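Local coordinates for sugar-binding transport ATP-binding protein (Pyrococcus horikoshii, PDB 1V43) that binds ATP and probably hydrolyses it as the nucleotide-binding subunit of an ABC transporter that takes up sugars, at residues V12-L17 with G66-G71; L32-G37 with T194-T199. All blocks are in the same frame, centred on the assembly; numbering follows the deposited sequence.

Contact 1 (V12-L17 with G66-G71); sequences VKLENL and GRIYFG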
loop_
_atom_site.group_PDB
_atom_site.type_symbol
_atom_site.label_atom_id
_atom_site.label_comp_id
_atom_site.label_asym_id
_atom_site.label_seq_id
_atom_site.Cartn_x
_atom_site.Cartn_y
_atom_site.Cartn_z
ATOM N N VAL A 12 -13.769 -18.178 22.983
ATOM C CA VAL A 12 -14.106 -19.103 21.909
ATOM C C VAL A 12 -12.996 -20.132 21.691
ATOM O O VAL A 12 -11.824 -19.776 21.503
ATOM C CB VAL A 12 -14.345 -18.350 20.575
ATOM C CG1 VAL A 12 -14.604 -19.349 19.452
ATOM C CG2 VAL A 12 -15.537 -17.434 20.715
ATOM N N LYS A 13 -13.368 -21.407 21.723
ATOM C CA LYS A 13 -12.401 -22.493 21.521
ATOM C C LYS A 13 -12.695 -23.265 20.253
ATOM O O LYS A 13 -13.827 -23.688 20.026
ATOM C CB LYS A 13 -12.451 -23.514 22.658
ATOM C CG LYS A 13 -12.046 -23.071 24.038
ATOM C CD LYS A 13 -12.240 -24.265 24.968
ATOM C CE LYS A 13 -12.143 -23.901 26.433
ATOM N NZ LYS A 13 -13.194 -22.931 26.799
ATOM N N LEU A 14 -11.679 -23.454 19.427
ATOM C CA LEU A 14 -11.850 -24.253 18.225
ATOM C C LEU A 14 -10.986 -25.491 18.523
ATOM O O LEU A 14 -9.787 -25.364 18.748
ATOM C CB LEU A 14 -11.339 -23.491 16.995
ATOM C CG LEU A 14 -11.891 -22.075 16.722
ATOM C CD1 LEU A 14 -11.285 -21.563 15.404
ATOM C CD2 LEU A 14 -13.413 -22.086 16.620
ATOM N N GLU A 15 -11.593 -26.676 18.550
ATOM C CA GLU A 15 -10.836 -27.896 18.874
ATOM C C GLU A 15 -10.700 -28.846 17.727
ATOM O O GLU A 15 -11.704 -29.325 17.201
ATOM C CB GLU A 15 -11.485 -28.703 19.992
ATOM C CG GLU A 15 -11.737 -28.004 21.289
ATOM C CD GLU A 15 -11.908 -29.008 22.425
ATOM O OE1 GLU A 15 -12.532 -30.078 22.215
ATOM O OE2 GLU A 15 -11.416 -28.717 23.527
ATOM N N ASN A 16 -9.457 -29.144 17.366
ATOM C CA ASN A 16 -9.167 -30.067 16.276
ATOM C C ASN A 16 -10.159 -29.880 15.149
ATOM O O ASN A 16 -10.724 -30.847 14.641
ATOM C CB ASN A 16 -9.223 -31.513 16.783
ATOM C CG ASN A 16 -8.714 -32.511 15.752
ATOM O OD1 ASN A 16 -9.371 -32.785 14.735
ATOM N ND2 ASN A 16 -7.527 -33.048 16.000
ATOM N N LEU A 17 -10.378 -28.624 14.774
ATOM C CA LEU A 17 -11.311 -28.282 13.706
ATOM C C LEU A 17 -10.717 -28.590 12.345
ATOM O O LEU A 17 -9.636 -28.104 11.997
ATOM C CB LEU A 17 -11.654 -26.786 13.733
ATOM C CG LEU A 17 -13.033 -26.241 14.100
ATOM C CD1 LEU A 17 -13.200 -24.877 13.419
ATOM C CD2 LEU A 17 -14.134 -27.182 13.664
ATOM N N GLY A 66 -13.971 -32.121 14.762
ATOM C CA GLY A 66 -13.709 -31.071 15.722
ATOM C C GLY A 66 -14.929 -30.475 16.390
ATOM O O GLY A 66 -16.077 -30.803 16.075
ATOM N N ARG A 67 -14.659 -29.546 17.296
ATOM C CA ARG A 67 -15.696 -28.915 18.085
ATOM C C ARG A 67 -15.441 -27.412 18.220
ATOM O O ARG A 67 -14.291 -26.966 18.183
ATOM C CB ARG A 67 -15.658 -29.567 19.456
ATOM C CG ARG A 67 -16.940 -29.646 20.203
ATOM C CD ARG A 67 -16.685 -30.413 21.489
ATOM N NE ARG A 67 -16.378 -31.813 21.225
ATOM C CZ ARG A 67 -17.298 -32.718 20.914
ATOM N NH1 ARG A 67 -18.567 -32.358 20.832
ATOM N NH2 ARG A 67 -16.956 -33.981 20.687
ATOM N N ILE A 68 -16.514 -26.644 18.379
ATOM C CA ILE A 68 -16.427 -25.194 18.560
ATOM C C ILE A 68 -17.196 -24.830 19.830
ATOM O O ILE A 68 -18.394 -25.105 19.933
ATOM C CB ILE A 68 -17.074 -24.426 17.377
ATOM C CG1 ILE A 68 -16.346 -24.746 16.072
ATOM C CG2 ILE A 68 -17.047 -22.938 17.652
ATOM C CD1 ILE A 68 -17.085 -24.236 14.822
ATOM N N TYR A 69 -16.515 -24.230 20.801
ATOM C CA TYR A 69 -17.177 -23.826 22.037
ATOM C C TYR A 69 -17.258 -22.299 22.144
ATOM O O TYR A 69 -16.396 -21.595 21.635
ATOM C CB TYR A 69 -16.417 -24.324 23.277
ATOM C CG TYR A 69 -16.433 -25.810 23.566
ATOM C CD1 TYR A 69 -15.376 -26.634 23.165
ATOM C CD2 TYR A 69 -17.478 -26.385 24.290
ATOM C CE1 TYR A 69 -15.354 -27.982 23.480
ATOM C CE2 TYR A 69 -17.470 -27.740 24.612
ATOM C CZ TYR A 69 -16.407 -28.530 24.207
ATOM O OH TYR A 69 -16.396 -29.867 24.533
ATOM N N PHE A 70 -18.325 -21.816 22.775
ATOM C CA PHE A 70 -18.536 -20.396 23.086
ATOM C C PHE A 70 -18.745 -20.551 24.579
ATOM O O PHE A 70 -19.733 -21.146 24.988
ATOM C CB PHE A 70 -19.823 -19.835 22.469
ATOM C CG PHE A 70 -19.691 -19.435 21.027
ATOM C CD1 PHE A 70 -20.728 -18.746 20.395
ATOM C CD2 PHE A 70 -18.541 -19.757 20.290
ATOM C CE1 PHE A 70 -20.628 -18.385 19.054
ATOM C CE2 PHE A 70 -18.430 -19.401 18.946
ATOM C CZ PHE A 70 -19.474 -18.713 18.326
ATOM N N GLY A 71 -17.827 -20.044 25.391
ATOM C CA GLY A 71 -17.964 -20.243 26.817
ATOM C C GLY A 71 -17.894 -21.751 27.017
ATOM O O GLY A 71 -17.056 -22.405 26.411
HETATM O O HOH W 1 -14.778 -21.417 24.977
HETATM O O HOH W 2 -15.226 -24.981 27.352
HETATM O O HOH W 3 -13.455 -32.370 20.504
#
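At Val12 chi1 is 176°, which sets CG1 across from the backbone N and CG2 beside it, and both methyls reach the CD2-CE2 bond of Phe70, CG2 of Val12 lying 3.8 Å from CD2 of Phe70. On the same side of the sheet, Leu14 brings CD2 to 3.9 Å from CG2 of Ile68, the two side chains running side by side, while Leu17 crosses to meet CG1 of Ile68. Helix 50-58 closes this apolar layer through Ile57 and Met56. Between the strands, four backbone hydrogen bonds join Lys13 to Tyr69 and Glu15 to Arg67; the straightest runs from Glu15 N to Arg67 O at 2.7 Å. The other face is polar. The Glu15 carboxylate comes up to the edge of the Tyr69 ring, its OE1 3.7 Å from CE1 of Tyr69 and its plane turned 85° from the ring. OE1 of Glu15 and NE of Arg67 stand too far apart for a salt bridge, and a water spans them; NH1 of Arg67 is held instead by Asp74. Lys13 bends at its last torsion (chi4 61°); two waters each bridge its NZ to Gly71 O, and NZ also forms a salt bridge with Glu11. Gly66, where any CB would run into the carbonyls of Glu15 and Asn16, lets the chains close up beside the G1 bulge that Asn16 and Leu17 form against Leu30. This antiparallel strand pair, one face apolar and one polar, belongs to the antiparallel beta subdomain of an ABC ATPase.

Contact 2 (L32-G37 with T194-T199); sequences LTIKDG and TTIYVT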
loop_
_atom_site.group_PDB
_atom_site.type_symbol
_atom_site.label_atom_id
_atom_site.label_comp_id
_atom_site.label_asym_id
_atom_site.label_seq_id
_atom_site.Cartn_x
_atom_site.Cartn_y
_atom_site.Cartn_z
ATOM N N LEU A 32 -7.381 -23.519 18.438
ATOM C CA LEU A 32 -7.292 -22.117 18.793
ATOM C C LEU A 32 -8.161 -21.743 19.979
ATOM O O LEU A 32 -9.328 -22.119 20.042
ATOM C CB LEU A 32 -7.753 -21.279 17.598
ATOM C CG LEU A 32 -6.868 -20.206 16.988
ATOM C CD1 LEU A 32 -7.647 -19.451 15.909
ATOM C CD2 LEU A 32 -6.409 -19.269 18.083
ATOM N N THR A 33 -7.590 -20.987 20.905
ATOM C CA THR A 33 -8.340 -20.498 22.050
ATOM C C THR A 33 -8.368 -18.973 21.942
ATOM O O THR A 33 -7.377 -18.300 22.221
ATOM C CB THR A 33 -7.700 -20.921 23.380
ATOM O OG1 THR A 33 -7.678 -22.348 23.463
ATOM C CG2 THR A 33 -8.496 -20.388 24.538
ATOM N N ILE A 34 -9.506 -18.448 21.497
ATOM C CA ILE A 34 -9.723 -17.015 21.327
ATOM C C ILE A 34 -10.198 -16.414 22.644
ATOM O O ILE A 34 -11.300 -16.699 23.094
ATOM C CB ILE A 34 -10.749 -16.789 20.208
ATOM C CG1 ILE A 34 -10.180 -17.390 18.916
ATOM C CG2 ILE A 34 -10.989 -15.315 19.999
ATOM C CD1 ILE A 34 -11.177 -17.677 17.869
ATOM N N LYS A 35 -9.370 -15.567 23.255
ATOM C CA LYS A 35 -9.706 -14.992 24.558
ATOM C C LYS A 35 -10.937 -14.098 24.596
ATOM O O LYS A 35 -11.232 -13.372 23.640
ATOM C CB LYS A 35 -8.477 -14.279 25.148
ATOM C CG LYS A 35 -7.256 -15.223 25.267
ATOM C CD LYS A 35 -6.021 -14.563 25.870
ATOM C CE LYS A 35 -4.780 -15.455 25.692
ATOM N NZ LYS A 35 -3.554 -14.863 26.309
ATOM N N ASP A 36 -11.678 -14.188 25.697
ATOM C CA ASP A 36 -12.880 -13.389 25.864
ATOM C C ASP A 36 -12.537 -11.911 25.724
ATOM O O ASP A 36 -11.642 -11.405 26.383
ATOM C CB ASP A 36 -13.533 -13.644 27.233
ATOM C CG ASP A 36 -12.617 -13.297 28.394
ATOM O OD1 ASP A 36 -11.555 -13.947 28.531
ATOM O OD2 ASP A 36 -12.955 -12.374 29.167
ATOM N N GLY A 37 -13.251 -11.239 24.835
ATOM C CA GLY A 37 -13.025 -9.831 24.625
ATOM C C GLY A 37 -11.845 -9.432 23.768
ATOM O O GLY A 37 -11.588 -8.239 23.648
ATOM N N THR A 194 -15.810 -10.205 21.970
ATOM C CA THR A 194 -14.844 -11.090 21.297
ATOM C C THR A 194 -15.069 -10.953 19.798
ATOM O O THR A 194 -16.173 -11.141 19.319
ATOM C CB THR A 194 -15.036 -12.552 21.734
ATOM O OG1 THR A 194 -14.886 -12.640 23.153
ATOM C CG2 THR A 194 -14.015 -13.445 21.072
ATOM N N THR A 195 -14.017 -10.624 19.062
ATOM C CA THR A 195 -14.131 -10.385 17.630
ATOM C C THR A 195 -13.111 -11.202 16.862
ATOM O O THR A 195 -11.929 -11.199 17.200
ATOM C CB THR A 195 -13.895 -8.846 17.321
ATOM O OG1 THR A 195 -14.833 -8.062 18.060
ATOM C CG2 THR A 195 -14.066 -8.526 15.839
ATOM N N ILE A 196 -13.587 -11.901 15.832
ATOM C CA ILE A 196 -12.753 -12.719 14.966
ATOM C C ILE A 196 -12.862 -12.025 13.610
ATOM O O ILE A 196 -13.937 -11.929 13.008
ATOM C CB ILE A 196 -13.254 -14.183 14.954
ATOM C CG1 ILE A 196 -13.273 -14.701 16.403
ATOM C CG2 ILE A 196 -12.331 -15.056 14.084
ATOM C CD1 ILE A 196 -13.859 -16.065 16.601
ATOM N N TYR A 197 -11.727 -11.513 13.157
ATOM C CA TYR A 197 -11.643 -10.705 11.946
ATOM C C TYR A 197 -10.767 -11.327 10.868
ATOM O O TYR A 197 -9.587 -11.589 11.092
ATOM C CB TYR A 197 -11.075 -9.345 12.354
ATOM C CG TYR A 197 -11.210 -8.210 11.374
ATOM C CD1 TYR A 197 -12.177 -7.211 11.561
ATOM C CD2 TYR A 197 -10.316 -8.069 10.315
ATOM C CE1 TYR A 197 -12.238 -6.096 10.721
ATOM C CE2 TYR A 197 -10.365 -6.955 9.471
ATOM C CZ TYR A 197 -11.327 -5.978 9.687
ATOM O OH TYR A 197 -11.349 -4.882 8.876
ATOM N N VAL A 198 -11.354 -11.539 9.695
ATOM C CA VAL A 198 -10.644 -12.136 8.575
ATOM C C VAL A 198 -10.154 -11.122 7.538
ATOM O O VAL A 198 -10.939 -10.315 7.032
ATOM C CB VAL A 198 -11.544 -13.142 7.842
ATOM C CG1 VAL A 198 -10.911 -13.513 6.497
ATOM C CG2 VAL A 198 -11.763 -14.375 8.706
ATOM N N THR A 199 -8.862 -11.168 7.224
ATOM C CA THR A 199 -8.284 -10.290 6.208
ATOM C C THR A 199 -7.011 -10.876 5.613
ATOM O O THR A 199 -6.310 -11.646 6.264
ATOM C CB THR A 199 -7.939 -8.875 6.750
ATOM O OG1 THR A 199 -7.476 -8.068 5.664
ATOM C CG2 THR A 199 -6.824 -8.929 7.814
#
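In the ABC ATPase fold an antiparallel sheet packs beside the mainly parallel core sheet that carries the P-loop, and here the end of strand 24-34 and the turn after it meet the start of core strand 194-199, next to strand 39-43. The polar grip is a single hydrogen bond: Gly37 N donates to Thr194 OG1 over 2.7 Å, nearly straight at 167°. Thr194 places OG1 beside its own backbone N (chi1 -58°), a setting that turns the hydroxyl to the Gly37 amide and CG2 to Ile34. That methyl meets CG2 of Ile34 at 3.7 Å, the two side chains crossing obliquely. Deeper in, Ile34 and Ile196 cross at about a right angle and press their terminal methyls together, CD1 of Ile34 only 3.4 Å from CD1 of Ile196, tighter than ordinary van der Waals contact. Leu40 lies against Ile34, and Ile57 and Leu54 of helix 50-58 cover Ile196. The Thr194 hydroxyl is also bonded to Val10 O, which ties the chain ahead of strand 12-21 to the same point. A valine in place of Thr194 would probably leave both the Gly37 amide and the Val10 carbonyl without their hydroxyl partner. One hydroxyl thus accepts from a buried N-H and donates to the Val10 carbonyl, while aliphatic methyls beside it supply close apolar contact.

Both contacts share the antiparallel sheet, since strands 12-21 and 24-34 are neighbours in it: Val12 O lies 2.7 Å from Ile34 N, and Leu14 N pairs probably with Leu32 O. Contact 1 acts within that sheet and is partly buried, joining strands edge to edge through a regular run of backbone bonds, with an apolar face turned inward and charged, water-bridged groups outward. Contact 2 is largely buried and acts between sheets, with no strand pairing; a side-chain hydroxyl and isoleucine methyls do the work. Helix 50-58, which begins in the P-loop, touches the apolar side chains of both, through Ile57 in each case.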